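Local coordinates for oxidoreductase, short chain dehydrogenase/reductase family protein (Bifidobacterium adolescentis L2-32, PDB 6OW4) that catalyses the NADH-dependent interconversion of 20-keto and 20beta-hydroxy steroids, acting as a bacterial 20beta-hydroxysteroid dehydrogenase, at residues G44-A49 with A66-V71; G92-A97 with E117-V122. All coordinates share one frame; numbering follows the deposited sequence.

Contact 1: residues G44-A49 with A66-V71; sequences GFVTGA and ADVALV. With NAD (nicotinamide-adenine-dinucleotide), chain N.
Strands 44-47 and 66-71 run parallel, their axes 4.4 Å apart at closest and turned by 32°, with Phe45 beside Ala69 and Val46 beside Leu70. They are the first two strands of the Rossmann fold, joined by helix 52-63 in a beta-alpha-beta unit. Hydrogen bonds alternate in direction along the pair. Ala69 N donates to Gly44 O, and Val46 N donates to Ala69 O at 3.0 Å. Val71 N then donates to Val46 O at 2.9 Å.

The side chains pack separately on the two faces. On one, Phe45 CB meets Ala69 CB at 3.7 Å. Phe45 CG lies between the backbone N and the carbonyl carbon (chi1 68°), and this takes the ring away from strand 66-71. Val71 CG2 approaches CD2 of this ring obliquely, and Thr47 CG2 lies in plane at the ring edge. Leu115 of helix 105-119 packs on this face. On the other face, Val46 CG2 touches Val68 CG1 at 3.6 Å under Ala58 of helix 52-63.

Thr47 and Gly48 open the TGxxxGxG motif of the short-chain dehydrogenases. Ala49 N donates to Val71 O, a nearly straight bond that enters tilted 32° from the carbonyl plane. Ala49 CB also rests on Leu70 CB. The motif meets the bound dinucleotide at Gly48, whose CA lies 3.5 Å from ribose atom O4B of NAD.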
ATOM      1  N   GLY F  44      -0.970 -24.521 -20.584  1.00 37.59           N
ATOM      2  CA  GLY F  44      -0.063 -23.482 -20.065  1.00 35.98           C
ATOM      3  C   GLY F  44       1.263 -24.073 -19.634  1.00 35.25           C
ATOM      4  O   GLY F  44       1.442 -25.291 -19.800  1.00 36.70           O
ATOM      5  N   PHE F  45       2.159 -23.243 -19.094  1.00 34.14           N
ATOM      6  CA  PHE F  45       3.512 -23.663 -18.650  1.00 34.40           C
ATOM      7  C   PHE F  45       3.824 -23.068 -17.273  1.00 32.68           C
ATOM      8  O   PHE F  45       3.199 -22.068 -16.868  1.00 31.03           O
ATOM      9  CB  PHE F  45       4.559 -23.287 -19.701  1.00 34.32           C
ATOM     10  CG  PHE F  45       4.809 -21.811 -19.875  1.00 33.89           C
ATOM     11  CD1 PHE F  45       4.088 -21.070 -20.799  1.00 33.55           C
ATOM     12  CD2 PHE F  45       5.789 -21.169 -19.135  1.00 33.75           C
ATOM     13  CE1 PHE F  45       4.332 -19.715 -20.966  1.00 33.70           C
ATOM     14  CE2 PHE F  45       6.032 -19.814 -19.304  1.00 33.82           C
ATOM     15  CZ  PHE F  45       5.303 -19.089 -20.218  1.00 33.83           C
ATOM     16  N   VAL F  46       4.772 -23.702 -16.581  1.00 33.40           N
ATOM     17  CA  VAL F  46       5.262 -23.321 -15.225  1.00 32.73           C
ATOM     18  C   VAL F  46       6.791 -23.260 -15.284  1.00 31.94           C
ATOM     19  O   VAL F  46       7.399 -24.278 -15.663  1.00 31.29           O
ATOM     20  CB  VAL F  46       4.783 -24.322 -14.156  1.00 33.33           C
ATOM     21  CG1 VAL F  46       5.362 -24.000 -12.787  1.00 33.25           C
ATOM     22  CG2 VAL F  46       3.264 -24.408 -14.096  1.00 33.48           C
ATOM     23  N   THR F  47       7.377 -22.113 -14.930  1.00 30.89           N
ATOM     24  CA  THR F  47       8.848 -21.895 -14.894  1.00 31.56           C
ATOM     25  C   THR F  47       9.343 -22.221 -13.484  1.00 31.96           C
ATOM     26  O   THR F  47       8.524 -22.147 -12.550  1.00 32.84           O
ATOM     27  CB  THR F  47       9.223 -20.472 -15.329  1.00 30.94           C
ATOM     28  OG1 THR F  47       8.953 -19.578 -14.250  1.00 30.93           O
ATOM     29  CG2 THR F  47       8.481 -20.025 -16.569  1.00 31.01           C
ATOM     30  N   GLY F  48      10.621 -22.578 -13.347  1.00 32.43           N
ATOM     31  CA  GLY F  48      11.203 -23.087 -12.091  1.00 33.14           C
ATOM     32  C   GLY F  48      10.463 -24.324 -11.606  1.00 34.10           C
ATOM     33  O   GLY F  48      10.320 -24.478 -10.377  1.00 35.97           O
ATOM     34  N   ALA F  49      10.026 -25.180 -12.538  1.00 34.25           N
ATOM     35  CA  ALA F  49       9.108 -26.321 -12.303  1.00 35.24           C
ATOM     36  C   ALA F  49       9.869 -27.554 -11.795  1.00 35.92           C
ATOM     37  O   ALA F  49       9.227 -28.615 -11.658  1.00 36.96           O
ATOM     38  CB  ALA F  49       8.343 -26.634 -13.566  1.00 35.69           C
ATOM     39  N   ALA F  66      -5.362 -29.685 -16.666  1.00 44.01           N
ATOM     40  CA  ALA F  66      -4.667 -28.751 -17.585  1.00 44.40           C
ATOM     41  C   ALA F  66      -3.385 -29.391 -18.128  1.00 45.52           C
ATOM     42  O   ALA F  66      -2.689 -30.074 -17.353  1.00 46.32           O
ATOM     43  CB  ALA F  66      -4.353 -27.460 -16.870  1.00 43.53           C
ATOM     44  N   ASP F  67      -3.087 -29.161 -19.410  1.00 46.68           N
ATOM     45  CA  ASP F  67      -1.780 -29.497 -20.034  1.00 46.83           C
ATOM     46  C   ASP F  67      -0.739 -28.504 -19.507  1.00 46.08           C
ATOM     47  O   ASP F  67      -0.973 -27.286 -19.637  1.00 44.65           O
ATOM     48  CB  ASP F  67      -1.865 -29.476 -21.563  1.00 47.46           C
ATOM     49  CG  ASP F  67      -2.886 -30.442 -22.142  1.00 48.07           C
ATOM     50  OD1 ASP F  67      -3.261 -31.398 -21.431  1.00 47.19           O
ATOM     51  OD2 ASP F  67      -3.298 -30.232 -23.300  1.00 48.08           O
ATOM     52  N   VAL F  68       0.354 -29.006 -18.921  1.00 46.05           N
ATOM     53  CA  VAL F  68       1.402 -28.180 -18.249  1.00 44.24           C
ATOM     54  C   VAL F  68       2.775 -28.539 -18.831  1.00 44.25           C
ATOM     55  O   VAL F  68       3.186 -29.708 -18.710  1.00 44.38           O
ATOM     56  CB  VAL F  68       1.379 -28.364 -16.718  1.00 43.27           C
ATOM     57  CG1 VAL F  68       2.158 -27.263 -16.013  1.00 42.43           C
ATOM     58  CG2 VAL F  68      -0.039 -28.442 -16.172  1.00 43.08           C
ATOM     59  N   ALA F  69       3.454 -27.562 -19.439  1.00 43.36           N
ATOM     60  CA  ALA F  69       4.879 -27.644 -19.829  1.00 43.39           C
ATOM     61  C   ALA F  69       5.733 -27.277 -18.611  1.00 43.05           C
ATOM     62  O   ALA F  69       5.579 -26.149 -18.109  1.00 44.05           O
ATOM     63  CB  ALA F  69       5.158 -26.733 -20.997  1.00 43.53           C
ATOM     64  N   LEU F  70       6.568 -28.208 -18.141  1.00 43.70           N
ATOM     65  CA  LEU F  70       7.467 -28.018 -16.970  1.00 42.27           C
ATOM     66  C   LEU F  70       8.781 -27.401 -17.463  1.00 42.08           C
ATOM     67  O   LEU F  70       9.561 -28.114 -18.122  1.00 40.99           O
ATOM     68  CB  LEU F  70       7.699 -29.364 -16.275  1.00 42.95           C
ATOM     69  CG  LEU F  70       6.441 -30.151 -15.906  1.00 43.26           C
ATOM     70  CD1 LEU F  70       6.803 -31.420 -15.152  1.00 43.64           C
ATOM     71  CD2 LEU F  70       5.478 -29.304 -15.087  1.00 42.94           C
ATOM     72  N   VAL F  71       8.996 -26.117 -17.163  1.00 40.67           N
ATOM     73  CA  VAL F  71      10.137 -25.305 -17.677  1.00 40.74           C
ATOM     74  C   VAL F  71      11.131 -25.064 -16.535  1.00 40.38           C
ATOM     75  O   VAL F  71      10.703 -24.596 -15.463  1.00 38.72           O
ATOM     76  CB  VAL F  71       9.642 -23.982 -18.294  1.00 39.51           C
ATOM     77  CG1 VAL F  71      10.792 -23.138 -18.827  1.00 39.80           C
ATOM     78  CG2 VAL F  71       8.604 -24.224 -19.381  1.00 38.83           C
TER
HETATM   79  PA  NAD N 301      13.830 -23.136  -5.924  1.00 44.29           P
HETATM   80  O1A NAD N 301      15.200 -22.540  -5.906  1.00 43.93           O
HETATM   81  O2A NAD N 301      13.929 -24.666  -5.999  1.00 46.65           O
HETATM   82  O5B NAD N 301      12.988 -22.621  -7.172  1.00 42.99           O
HETATM   83  C5B NAD N 301      13.569 -21.737  -8.131  1.00 42.41           C
HETATM   84  C4B NAD N 301      13.594 -22.473  -9.500  1.00 42.48           C
HETATM   85  O4B NAD N 301      13.872 -21.394 -10.600  1.00 42.66           O
HETATM   86  C3B NAD N 301      14.515 -23.340  -9.571  1.00 42.54           C
HETATM   87  O3B NAD N 301      14.008 -24.649 -10.018  1.00 40.82           O
HETATM   88  C2B NAD N 301      15.616 -22.779 -10.684  1.00 42.83           C
HETATM   89  O2B NAD N 301      16.217 -23.896 -11.403  1.00 43.49           O
HETATM   90  C1B NAD N 301      14.963 -22.024 -11.473  1.00 42.85           C
HETATM   91  N9A NAD N 301      15.871 -20.959 -12.010  1.00 43.65           N
HETATM   92  C8A NAD N 301      16.706 -20.016 -11.515  1.00 44.27           C
HETATM   93  N7A NAD N 301      17.267 -19.358 -12.561  1.00 43.01           N
HETATM   94  C5A NAD N 301      16.779 -19.896 -13.698  1.00 43.20           C
HETATM   95  C6A NAD N 301      17.026 -19.591 -15.044  1.00 42.61           C
HETATM   96  N6A NAD N 301      17.839 -18.654 -15.747  1.00 41.85           N
HETATM   97  N1A NAD N 301      16.398 -20.290 -16.019  1.00 42.82           N
HETATM   98  C2A NAD N 301      15.520 -21.296 -15.696  1.00 43.62           C
HETATM   99  N3A NAD N 301      15.274 -21.600 -14.362  1.00 44.28           N
HETATM  100  C4A NAD N 301      15.910 -20.892 -13.370  1.00 43.86           C
HETATM  101  O3  NAD N 301      13.048 -22.701  -4.542  1.00 45.29           O
HETATM  102  PN  NAD N 301      11.516 -22.204  -4.500  1.00 44.20           P
HETATM  103  O1N NAD N 301      11.127 -21.994  -3.063  1.00 45.34           O
HETATM  104  O2N NAD N 301      10.620 -23.270  -5.132  1.00 42.06           O
HETATM  105  O5D NAD N 301      11.397 -20.811  -5.269  1.00 41.23           O
HETATM  106  C5D NAD N 301      10.510 -20.651  -6.366  1.00 39.18           C
HETATM  107  C4D NAD N 301      10.152 -19.150  -6.521  1.00 37.08           C
HETATM  108  O4D NAD N 301       9.519 -18.736  -5.459  1.00 36.84           O
HETATM  109  C3D NAD N 301      11.405 -18.301  -6.636  1.00 36.44           C
HETATM  110  O3D NAD N 301      11.246 -17.367  -7.625  1.00 35.67           O
HETATM  111  C2D NAD N 301      11.534 -17.615  -5.243  1.00 37.18           C
HETATM  112  O2D NAD N 301      12.275 -16.335  -5.425  1.00 34.73           O
HETATM  113  C1D NAD N 301      10.311 -17.450  -4.871  1.00 37.35           C
HETATM  114  N1N NAD N 301      10.109 -17.399  -3.419  1.00 39.10           N
HETATM  115  C2N NAD N 301      10.293 -18.531  -2.635  1.00 39.99           C
HETATM  116  C3N NAD N 301      10.094 -18.472  -1.247  1.00 40.79           C
HETATM  117  C7N NAD N 301      10.304 -19.721  -0.358  1.00 41.22           C
HETATM  118  O7N NAD N 301      10.653 -19.585   0.800  1.00 43.05           O
HETATM  119  N7N NAD N 301      10.094 -21.031  -0.869  1.00 42.31           N
HETATM  120  C4N NAD N 301       9.706 -17.282  -0.659  1.00 39.95           C
HETATM  121  C5N NAD N 301       9.516 -16.151  -1.437  1.00 38.39           C
HETATM  122  C6N NAD N 301       9.712 -16.221  -2.823  1.00 37.91           C

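Contact 2: residues G92-A97 with E117-V122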
ATOM      1  N   GLY F  92      -3.723 -38.153 -15.816  1.00 55.73           N
ATOM      2  CA  GLY F  92      -4.093 -38.417 -17.221  1.00 57.10           C
ATOM      3  C   GLY F  92      -4.153 -37.143 -18.045  1.00 55.80           C
ATOM      4  O   GLY F  92      -5.217 -36.880 -18.638  1.00 55.83           O
ATOM      5  N   THR F  93      -3.059 -36.377 -18.074  1.00 56.76           N
ATOM      6  CA  THR F  93      -2.952 -35.072 -18.784  1.00 57.08           C
ATOM      7  C   THR F  93      -1.644 -35.009 -19.579  1.00 58.09           C
ATOM      8  O   THR F  93      -0.701 -35.746 -19.226  1.00 60.10           O
ATOM      9  CB  THR F  93      -3.023 -33.895 -17.805  1.00 56.06           C
ATOM     10  OG1 THR F  93      -3.836 -34.265 -16.690  1.00 59.42           O
ATOM     11  CG2 THR F  93      -3.582 -32.646 -18.446  1.00 55.81           C
ATOM     12  N   ASN F  94      -1.595 -34.150 -20.603  1.00 57.43           N
ATOM     13  CA  ASN F  94      -0.380 -33.894 -21.424  1.00 56.39           C
ATOM     14  C   ASN F  94       0.538 -32.941 -20.649  1.00 56.61           C
ATOM     15  O   ASN F  94       0.487 -31.718 -20.907  1.00 55.78           O
ATOM     16  CB  ASN F  94      -0.729 -33.366 -22.819  1.00 55.73           C
ATOM     17  CG  ASN F  94       0.487 -33.176 -23.702  1.00 54.36           C
ATOM     18  OD1 ASN F  94       1.467 -33.909 -23.585  1.00 52.16           O
ATOM     19  ND2 ASN F  94       0.435 -32.194 -24.586  1.00 55.25           N
ATOM     20  N   VAL F  95       1.329 -33.491 -19.723  1.00 54.53           N
ATOM     21  CA  VAL F  95       2.372 -32.757 -18.946  1.00 53.13           C
ATOM     22  C   VAL F  95       3.731 -33.062 -19.587  1.00 52.62           C
ATOM     23  O   VAL F  95       4.242 -34.180 -19.383  1.00 51.80           O
ATOM     24  CB  VAL F  95       2.342 -33.135 -17.452  1.00 52.92           C
ATOM     25  CG1 VAL F  95       3.304 -32.287 -16.631  1.00 52.77           C
ATOM     26  CG2 VAL F  95       0.937 -33.049 -16.873  1.00 52.92           C
ATOM     27  N   ILE F  96       4.273 -32.110 -20.354  1.00 52.14           N
ATOM     28  CA  ILE F  96       5.563 -32.242 -21.098  1.00 52.15           C
ATOM     29  C   ILE F  96       6.667 -31.526 -20.311  1.00 51.66           C
ATOM     30  O   ILE F  96       6.349 -30.866 -19.303  1.00 50.44           O
ATOM     31  CB  ILE F  96       5.433 -31.700 -22.538  1.00 52.35           C
ATOM     32  CG1 ILE F  96       5.298 -30.174 -22.579  1.00 51.76           C
ATOM     33  CG2 ILE F  96       4.284 -32.387 -23.265  1.00 52.45           C
ATOM     34  CD1 ILE F  96       5.513 -29.573 -23.950  1.00 52.35           C
ATOM     35  N   ALA F  97       7.915 -31.658 -20.769  1.00 52.81           N
ATOM     36  CA  ALA F  97       9.118 -31.009 -20.200  1.00 52.13           C
ATOM     37  C   ALA F  97       9.832 -30.211 -21.296  1.00 52.59           C
ATOM     38  O   ALA F  97      10.094 -30.788 -22.372  1.00 52.97           O
ATOM     39  CB  ALA F  97      10.028 -32.050 -19.597  1.00 52.29           C
ATOM     40  N   GLU F 117       3.923 -25.468 -30.523  1.00 52.08           N
ATOM     41  CA  GLU F 117       3.972 -26.690 -31.374  1.00 54.25           C
ATOM     42  C   GLU F 117       3.628 -27.938 -30.550  1.00 53.19           C
ATOM     43  O   GLU F 117       2.696 -28.663 -30.948  1.00 53.15           O
ATOM     44  CB  GLU F 117       5.347 -26.848 -32.026  1.00 56.17           C
ATOM     45  CG  GLU F 117       5.553 -25.948 -33.232  1.00 59.18           C
ATOM     46  CD  GLU F 117       6.855 -26.182 -33.980  1.00 62.09           C
ATOM     47  OE1 GLU F 117       7.741 -26.871 -33.430  1.00 65.17           O
ATOM     48  OE2 GLU F 117       6.980 -25.676 -35.113  1.00 66.74           O
ATOM     49  N   GLN F 118       4.362 -28.188 -29.461  1.00 52.44           N
ATOM     50  CA  GLN F 118       4.272 -29.446 -28.668  1.00 54.48           C
ATOM     51  C   GLN F 118       2.982 -29.459 -27.838  1.00 54.16           C
ATOM     52  O   GLN F 118       2.382 -30.545 -27.716  1.00 56.73           O
ATOM     53  CB  GLN F 118       5.505 -29.622 -27.777  1.00 55.25           C
ATOM     54  CG  GLN F 118       6.798 -29.820 -28.563  1.00 56.34           C
ATOM     55  CD  GLN F 118       7.972 -30.232 -27.707  1.00 55.17           C
ATOM     56  OE1 GLN F 118       7.819 -30.675 -26.570  1.00 55.54           O
ATOM     57  NE2 GLN F 118       9.167 -30.100 -28.259  1.00 54.76           N
ATOM     58  N   LEU F 119       2.566 -28.306 -27.301  1.00 53.95           N
ATOM     59  CA  LEU F 119       1.437 -28.190 -26.336  1.00 52.48           C
ATOM     60  C   LEU F 119       0.146 -27.818 -27.080  1.00 50.88           C
ATOM     61  O   LEU F 119      -0.886 -28.473 -26.827  1.00 49.20           O
ATOM     62  CB  LEU F 119       1.794 -27.145 -25.274  1.00 52.28           C
ATOM     63  CG  LEU F 119       1.322 -27.446 -23.852  1.00 52.94           C
ATOM     64  CD1 LEU F 119       1.935 -28.737 -23.328  1.00 53.69           C
ATOM     65  CD2 LEU F 119       1.661 -26.291 -22.922  1.00 52.65           C
ATOM     66  N   GLY F 120       0.205 -26.804 -27.949  1.00 48.62           N
ATOM     67  CA  GLY F 120      -0.937 -26.323 -28.750  1.00 47.76           C
ATOM     68  C   GLY F 120      -1.131 -24.824 -28.604  1.00 46.00           C
ATOM     69  O   GLY F 120      -1.175 -24.133 -29.639  1.00 47.26           O
ATOM     70  N   THR F 121      -1.246 -24.342 -27.362  1.00 43.82           N
ATOM     71  CA  THR F 121      -1.410 -22.903 -27.016  1.00 42.46           C
ATOM     72  C   THR F 121      -1.059 -22.682 -25.540  1.00 39.92           C
ATOM     73  O   THR F 121      -0.659 -23.658 -24.872  1.00 37.91           O
ATOM     74  CB  THR F 121      -2.831 -22.411 -27.329  1.00 42.80           C
ATOM     75  OG1 THR F 121      -2.860 -20.999 -27.120  1.00 43.21           O
ATOM     76  CG2 THR F 121      -3.897 -23.074 -26.482  1.00 42.82           C
ATOM     77  N   VAL F 122      -1.210 -21.441 -25.067  1.00 39.61           N
ATOM     78  CA  VAL F 122      -0.954 -21.019 -23.657  1.00 39.53           C
ATOM     79  C   VAL F 122      -2.171 -20.224 -23.167  1.00 38.92           C
ATOM     80  O   VAL F 122      -2.351 -19.079 -23.627  1.00 38.71           O
ATOM     81  CB  VAL F 122       0.356 -20.213 -23.552  1.00 40.19           C
ATOM     82  CG1 VAL F 122       0.520 -19.538 -22.198  1.00 40.12           C
ATOM     83  CG2 VAL F 122       1.568 -21.081 -23.856  1.00 41.02           C
TER
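The Asn94 amide has Leu119 CD1 above its plane, near the nitrogen end, with CD1 to ND2 at 4.0 Å. Gln118 O lies out beyond the same nitrogen, also 4.0 Å from ND2, too far for a hydrogen bond. The second amide, that of Gln118, is met obliquely at its oxygen by Ile96 CD1, 3.7 Å from OE1. Its other end is held within its own helix, where NE2 of Gln118 bonds to OE1 of Gln114. No hydrogen bond spans the two segments.

Apolar packing joins the two segments as well. Ile96 CD1 and Leu119 CD1 meet at 3.7 Å, and Ile96 CG1 is just as near to that methyl. The Ile96 side chain leaves its backbone toward the helix. Its CG1 stands between the backbone N and the carbonyl carbon (chi1 70°) and the chain is extended beyond it, which sets CD1 against both Gln118 and Leu119. The Gln118 CB comes within 3.8 Å of Ile96 CD1.

This is strand-to-helix packing at the border of the Rossmann sheet. Strand 96-99 is the outermost strand on its side within the chain, and helix 105-119 lies in the crossover from it to strand 124-127. The helix finishes here with a wider pi-type turn, and Gly120 leaves it with positive phi. Leu119 also packs on Ala69 of strand 66-72.

Asn94 sits before the strand at the centre of an inverse gamma turn, closed by a weak bond from Val95 N to Thr93 O. Its CG stands opposite the backbone N (chi1 -177°), and this brings ND2 beside Leu119 CD1.

Contact 1 is buried core; contact 2 is partly buried at the sheet border, away from the cofactor site. Strand 66-72 connects them: it is bonded to strand 42-47 on one side and to strand 96-99 on the other, where Leu70 N and Ile96 O make a probable hydrogen bond at 2.9 Å. Helix 105-119 also serves both. It covers the Phe45 face of contact 1 and supplies one segment of contact 2, and Leu119 CD2 packs against Gly44 O. Their chemistry differs accordingly. Contact 1 is held by backbone hydrogen bonds with apolar packing on both faces, whereas contact 2 relies on side-chain packing beside polar amides.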